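Local structure of EmrA (4TKO) at residues 23-27 / 216-222; 257-263 / 321-326. The protein is the periplasmic adaptor of a major facilitator superfamily multidrug efflux pump and probably takes part in moving xenobiotics out of the cell. One frame throughout, in Å; residues are numbered along the deposited sequence.

Interaction 1. Residues 23-27 / 216-222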
loop_
_atom_site.group_PDB
_atom_site.type_symbol
_atom_site.label_atom_id
_atom_site.label_comp_id
_atom_site.label_asym_id
_atom_site.label_seq_id
_atom_site.Cartn_x
_atom_site.Cartn_y
_atom_site.Cartn_z
ATOM N N LEU A 23 10.998 -28.539 5.815
ATOM C CA LEU A 23 11.127 -27.083 5.788
ATOM C C LEU A 23 11.896 -26.616 4.574
ATOM O O LEU A 23 12.843 -27.256 4.138
ATOM C CB LEU A 23 11.824 -26.550 7.037
ATOM C CG LEU A 23 11.249 -27.103 8.328
ATOM C CD1 LEU A 23 11.990 -26.509 9.504
ATOM C CD2 LEU A 23 9.769 -26.812 8.373
ATOM N N SER A 24 11.511 -25.461 4.059
ATOM C CA SER A 24 12.143 -24.938 2.874
ATOM C C SER A 24 12.274 -23.415 2.979
ATOM O O SER A 24 11.635 -22.798 3.813
ATOM C CB SER A 24 11.333 -25.349 1.648
ATOM O OG SER A 24 10.145 -24.582 1.593
ATOM N N PHE A 25 13.127 -22.824 2.148
ATOM C CA PHE A 25 13.163 -21.371 1.983
ATOM C C PHE A 25 12.064 -20.970 0.990
ATOM O O PHE A 25 11.743 -21.742 0.072
ATOM C CB PHE A 25 14.536 -20.901 1.472
ATOM C CG PHE A 25 15.684 -21.170 2.424
ATOM C CD1 PHE A 25 16.313 -22.400 2.439
ATOM C CD2 PHE A 25 16.155 -20.173 3.282
ATOM C CE1 PHE A 25 17.371 -22.655 3.313
ATOM C CE2 PHE A 25 17.206 -20.412 4.145
ATOM C CZ PHE A 25 17.816 -21.653 4.161
ATOM N N ARG A 26 11.483 -19.782 1.168
ATOM C CA ARG A 26 10.446 -19.308 0.250
ATOM C C ARG A 26 11.080 -18.622 -0.953
ATOM O O ARG A 26 10.409 -18.283 -1.919
ATOM C CB ARG A 26 9.465 -18.378 0.960
ATOM C CG ARG A 26 8.861 -18.979 2.244
ATOM C CD ARG A 26 7.856 -18.050 2.891
ATOM N NE ARG A 26 6.905 -17.528 1.912
ATOM C CZ ARG A 26 6.557 -16.245 1.812
ATOM N NH1 ARG A 26 7.071 -15.347 2.644
ATOM N NH2 ARG A 26 5.688 -15.856 0.887
ATOM N N VAL A 27 12.391 -18.455 -0.902
ATOM C CA VAL A 27 13.152 -17.964 -2.042
ATOM C C VAL A 27 14.344 -18.888 -2.301
ATOM O O VAL A 27 14.737 -19.685 -1.435
ATOM C CB VAL A 27 13.670 -16.509 -1.819
ATOM C CG1 VAL A 27 12.522 -15.547 -1.672
ATOM C CG2 VAL A 27 14.563 -16.440 -0.604
ATOM N N LYS A 216 11.441 -10.949 0.467
ATOM C CA LYS A 216 12.404 -11.898 -0.059
ATOM C C LYS A 216 13.672 -11.881 0.810
ATOM O O LYS A 216 14.251 -12.927 1.098
ATOM C CB LYS A 216 12.727 -11.591 -1.525
ATOM C CG LYS A 216 11.507 -11.595 -2.428
ATOM C CD LYS A 216 11.856 -11.483 -3.906
ATOM C CE LYS A 216 10.576 -11.354 -4.731
ATOM N NZ LYS A 216 10.772 -10.667 -6.048
ATOM N N ILE A 217 14.068 -10.693 1.257
ATOM C CA ILE A 217 15.245 -10.551 2.082
ATOM C C ILE A 217 15.027 -11.236 3.428
ATOM O O ILE A 217 15.888 -11.961 3.915
ATOM C CB ILE A 217 15.607 -9.065 2.291
ATOM C CG1 ILE A 217 16.095 -8.454 0.981
ATOM C CG2 ILE A 217 16.686 -8.913 3.355
ATOM C CD1 ILE A 217 16.069 -6.952 0.973
ATOM N N LYS A 218 13.871 -11.006 4.024
ATOM C CA LYS A 218 13.531 -11.633 5.293
ATOM C C LYS A 218 13.410 -13.165 5.144
ATOM O O LYS A 218 13.723 -13.915 6.069
ATOM C CB LYS A 218 12.228 -11.021 5.838
ATOM C CG LYS A 218 11.710 -11.653 7.119
ATOM C CD LYS A 218 10.519 -10.885 7.671
ATOM C CE LYS A 218 9.657 -11.769 8.563
ATOM N NZ LYS A 218 9.077 -12.931 7.815
ATOM N N ASP A 219 12.980 -13.623 3.972
ATOM C CA ASP A 219 12.812 -15.053 3.732
ATOM C C ASP A 219 14.127 -15.799 3.525
ATOM O O ASP A 219 14.127 -17.025 3.303
ATOM C CB ASP A 219 11.911 -15.296 2.513
ATOM C CG ASP A 219 10.449 -15.007 2.798
ATOM O OD1 ASP A 219 10.009 -15.230 3.962
ATOM O OD2 ASP A 219 9.753 -14.554 1.846
ATOM N N THR A 220 15.241 -15.076 3.583
ATOM C CA THR A 220 16.531 -15.724 3.396
ATOM C C THR A 220 16.959 -16.388 4.695
ATOM O O THR A 220 17.896 -17.185 4.707
ATOM C CB THR A 220 17.621 -14.758 2.915
ATOM O OG1 THR A 220 17.722 -13.657 3.820
ATOM C CG2 THR A 220 17.308 -14.241 1.516
ATOM N N VAL A 221 16.265 -16.084 5.787
ATOM C CA VAL A 221 16.504 -16.840 7.000
ATOM C C VAL A 221 15.398 -17.850 7.244
ATOM O O VAL A 221 14.248 -17.500 7.459
ATOM C CB VAL A 221 16.644 -15.939 8.237
ATOM C CG1 VAL A 221 16.921 -16.800 9.462
ATOM C CG2 VAL A 221 17.779 -14.940 8.047
ATOM N N LEU A 222 15.769 -19.116 7.203
ATOM C CA LEU A 222 14.866 -20.211 7.511
ATOM C C LEU A 222 14.581 -20.347 9.010
ATOM O O LEU A 222 15.432 -20.815 9.760
ATOM C CB LEU A 222 15.466 -21.511 6.972
ATOM C CG LEU A 222 14.655 -22.774 7.206
ATOM C CD1 LEU A 222 13.210 -22.579 6.758
ATOM C CD2 LEU A 222 15.284 -23.918 6.464
#
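Each first torsion places a group where Phe-25 and Leu-222 meet: chi1 of -63° sets CG of Phe-25 beside its backbone N, whereas Leu-222 sends CG anti to its N (chi1 180°), bringing its branches to the ring, and the two side chains cross at about a right angle. CB of Leu-222 lies over one face of the Phe-25 ring in a CH-pi contact, 3.9 Å from the centroid, and its CD2 sits above the same ring nearer the rim. Edge-on, the ring abuts backbone carbonyls, with CE2 of Phe-25 3.3 Å from O of Thr-220.

A second grip is ionic. The Arg-26 chain bends at chi3 (48°), which carries NH1 to 2.9 Å from OD2 of Asp-219. This oxygen lies well out of the guanidinium plane, so the salt bridge rests on charge attraction rather than on a directed N-H. Beside it, CG1 of Val-27 packs against CB of Lys-216 at 4.0 Å.

At this junction the returning helix of the predicted coiled-coil hairpin, 202-218, re-enters the β-strands, consistent with a barrel-sandwich hybrid, through a type I beta turn into strand 221-223. Strand 47-51 bonds to that strand and also supports Phe-25, while helix 54-68 touches Val-27.

Interaction 2. Residues 257-263 / 321-326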
loop_
_atom_site.group_PDB
_atom_site.type_symbol
_atom_site.label_atom_id
_atom_site.label_comp_id
_atom_site.label_asym_id
_atom_site.label_seq_id
_atom_site.Cartn_x
_atom_site.Cartn_y
_atom_site.Cartn_z
ATOM N N TYR A 257 6.832 -42.461 18.547
ATOM C CA TYR A 257 6.407 -43.714 19.142
ATOM C C TYR A 257 7.537 -44.713 19.042
ATOM O O TYR A 257 8.541 -44.479 18.356
ATOM C CB TYR A 257 5.157 -44.273 18.472
ATOM C CG TYR A 257 5.348 -44.647 17.024
ATOM C CD1 TYR A 257 5.411 -43.667 16.048
ATOM C CD2 TYR A 257 5.439 -45.978 16.624
ATOM C CE1 TYR A 257 5.566 -43.984 14.730
ATOM C CE2 TYR A 257 5.599 -46.306 15.285
ATOM C CZ TYR A 257 5.662 -45.297 14.345
ATOM O OH TYR A 257 5.820 -45.573 13.007
ATOM N N VAL A 258 7.383 -45.828 19.742
ATOM C CA VAL A 258 8.382 -46.873 19.663
ATOM C C VAL A 258 7.795 -48.012 18.876
ATOM O O VAL A 258 6.611 -48.356 19.046
ATOM C CB VAL A 258 8.826 -47.345 21.044
ATOM C CG1 VAL A 258 9.731 -48.556 20.922
ATOM C CG2 VAL A 258 9.529 -46.212 21.766
ATOM N N GLU A 259 8.605 -48.549 17.969
ATOM C CA GLU A 259 8.190 -49.688 17.178
ATOM C C GLU A 259 9.014 -50.882 17.595
ATOM O O GLU A 259 10.253 -50.850 17.612
ATOM C CB GLU A 259 8.342 -49.418 15.685
ATOM C CG GLU A 259 7.808 -50.549 14.794
ATOM C CD GLU A 259 8.486 -50.612 13.417
ATOM O OE1 GLU A 259 7.791 -50.920 12.422
ATOM O OE2 GLU A 259 9.714 -50.363 13.324
ATOM N N VAL A 260 8.309 -51.939 17.940
ATOM C CA VAL A 260 8.954 -53.140 18.434
ATOM C C VAL A 260 8.652 -54.287 17.489
ATOM O O VAL A 260 7.500 -54.476 17.088
ATOM C CB VAL A 260 8.478 -53.450 19.862
ATOM C CG1 VAL A 260 9.029 -54.753 20.340
ATOM C CG2 VAL A 260 8.923 -52.330 20.789
ATOM N N LEU A 261 9.696 -55.009 17.090
ATOM C CA LEU A 261 9.524 -56.215 16.268
ATOM C C LEU A 261 9.547 -57.441 17.161
ATOM O O LEU A 261 10.615 -57.878 17.601
ATOM C CB LEU A 261 10.612 -56.328 15.198
ATOM C CG LEU A 261 10.457 -55.214 14.181
ATOM C CD1 LEU A 261 11.342 -55.457 12.996
ATOM C CD2 LEU A 261 8.987 -55.099 13.773
ATOM N N LEU A 262 8.371 -57.989 17.433
ATOM C CA LEU A 262 8.246 -59.050 18.429
ATOM C C LEU A 262 8.141 -60.438 17.804
ATOM O O LEU A 262 7.315 -60.656 16.906
ATOM C CB LEU A 262 7.024 -58.781 19.312
ATOM C CG LEU A 262 7.086 -59.362 20.723
ATOM C CD1 LEU A 262 8.531 -59.479 21.183
ATOM C CD2 LEU A 262 6.309 -58.467 21.658
ATOM N N GLU A 263 8.970 -61.372 18.277
ATOM C CA GLU A 263 8.859 -62.775 17.854
ATOM C C GLU A 263 7.432 -63.255 18.117
ATOM O O GLU A 263 6.842 -62.917 19.146
ATOM C CB GLU A 263 9.881 -63.643 18.584
ATOM C CG GLU A 263 11.215 -62.927 18.824
ATOM C CD GLU A 263 12.345 -63.867 19.237
ATOM O OE1 GLU A 263 12.076 -65.070 19.451
ATOM O OE2 GLU A 263 13.507 -63.404 19.344
ATOM N N ARG A 321 9.189 -62.167 12.954
ATOM C CA ARG A 321 8.821 -61.154 13.948
ATOM C C ARG A 321 7.576 -60.340 13.588
ATOM O O ARG A 321 7.250 -60.158 12.427
ATOM C CB ARG A 321 10.016 -60.211 14.184
ATOM C CG ARG A 321 11.256 -60.892 14.789
ATOM C CD ARG A 321 12.542 -60.118 14.546
ATOM N NE ARG A 321 13.594 -60.440 15.513
ATOM C CZ ARG A 321 13.497 -60.233 16.830
ATOM N NH1 ARG A 321 12.387 -59.719 17.342
ATOM N NH2 ARG A 321 14.501 -60.549 17.644
ATOM N N ILE A 322 6.872 -59.851 14.599
ATOM C CA ILE A 322 5.658 -59.074 14.375
ATOM C C ILE A 322 5.791 -57.637 14.901
ATOM O O ILE A 322 6.081 -57.418 16.078
ATOM C CB ILE A 322 4.448 -59.760 15.030
ATOM C CG1 ILE A 322 4.025 -60.965 14.194
ATOM C CG2 ILE A 322 3.268 -58.802 15.159
ATOM C CD1 ILE A 322 2.516 -61.151 14.113
ATOM N N PRO A 323 5.572 -56.647 14.024
ATOM C CA PRO A 323 5.654 -55.238 14.415
ATOM C C PRO A 323 4.552 -54.849 15.398
ATOM O O PRO A 323 3.351 -55.032 15.134
ATOM C CB PRO A 323 5.481 -54.485 13.087
ATOM C CG PRO A 323 5.683 -55.476 12.046
ATOM C CD PRO A 323 5.242 -56.786 12.604
ATOM N N VAL A 324 4.974 -54.309 16.532
ATOM C CA VAL A 324 4.035 -53.806 17.521
ATOM C C VAL A 324 4.349 -52.349 17.784
ATOM O O VAL A 324 5.507 -51.974 18.005
ATOM C CB VAL A 324 4.088 -54.598 18.845
ATOM C CG1 VAL A 324 2.982 -54.128 19.776
ATOM C CG2 VAL A 324 3.941 -56.080 18.578
ATOM N N LYS A 325 3.303 -51.534 17.734
ATOM C CA LYS A 325 3.426 -50.097 17.900
ATOM C C LYS A 325 3.116 -49.705 19.335
ATOM O O LYS A 325 2.085 -50.092 19.891
ATOM C CB LYS A 325 2.486 -49.364 16.933
ATOM C CG LYS A 325 2.805 -47.895 16.762
ATOM C CD LYS A 325 1.703 -47.155 16.029
ATOM C CE LYS A 325 1.879 -45.636 16.119
ATOM N NZ LYS A 325 0.699 -44.905 15.567
ATOM N N ILE A 326 4.009 -48.925 19.930
ATOM C CA ILE A 326 3.823 -48.467 21.297
ATOM C C ILE A 326 3.683 -46.943 21.419
ATOM O O ILE A 326 4.585 -46.196 21.017
ATOM C CB ILE A 326 4.997 -48.927 22.145
ATOM C CG1 ILE A 326 5.005 -50.451 22.210
ATOM C CG2 ILE A 326 4.953 -48.275 23.532
ATOM C CD1 ILE A 326 6.336 -50.999 22.598
#
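Lys-325 lies across the ring of Tyr-257 at about a right angle, its chain fully extended. From CB, CG starts anti to the backbone N (chi1 -164°) and comes to 3.3 Å from CD2 of Tyr-257; CD passes the same side of the ring, near CD2 and CE2. CE then sits over the face, 3.7 Å from the ring centroid, in a CH-pi contact. At the tip, NZ is 4.8 Å from that centroid and almost on the ring normal, a cation-pi arrangement, but its stronger partner is the carboxylate of Asp-18, with which it forms a salt bridge.

The two backbones form an antiparallel ladder. Val-258, Val-260 and Leu-262 make hydrogen-bonded pairs with Ile-326, Val-324 and Ile-322, each pair joined by two bonds. Pro-323, lacking an N-H, falls at a non-hydrogen-bonded pair opposite Leu-261, whose CD2 reaches 3.6 Å from CB of Pro-323. The face bearing Val-258, Val-260, Leu-262, Ile-322, Val-324 and Ile-326 is apolar: CG2 of Val-260 meets CD1 of Ile-326 at 3.4 Å. On the other face, Glu-263 and Arg-321 run side by side, and OE2 of Glu-263 lies 3.5 Å from NH2 of Arg-321, a long salt bridge of charges alone, with no N-H aimed at the oxygen, which stands well out of the guanidinium plane.

This pairing probably belongs to the AaeA-like beta-barrel. Strand 7-24 bonds to the far edge of strand 256-263, strand 288-295 flanks strand 321-330, and Val-344 and Ile-346 of strand 342-347 pack on the apolar face.

Interactions 1 and 2 both reach the sheet that contains strands 7-24 and 256-263, while strand 221-223 of interaction 1 lies at the edge of a second sheet. Their centres lie 39 Å apart and their nearest atoms about 19 Å apart, so neither touches the other. Along the chain they come in series: 23-27 / 216-222 closes around the long, mainly helical excursion before 257-263 / 321-326 opens. The first falls where that excursion returns to the β-strands, both within the range matching the barrel-sandwich hybrid family, the second in the part matching the AaeA-like beta-barrel. Strand 7-24, though interrupted, runs from one region of this elongated adaptor to the other.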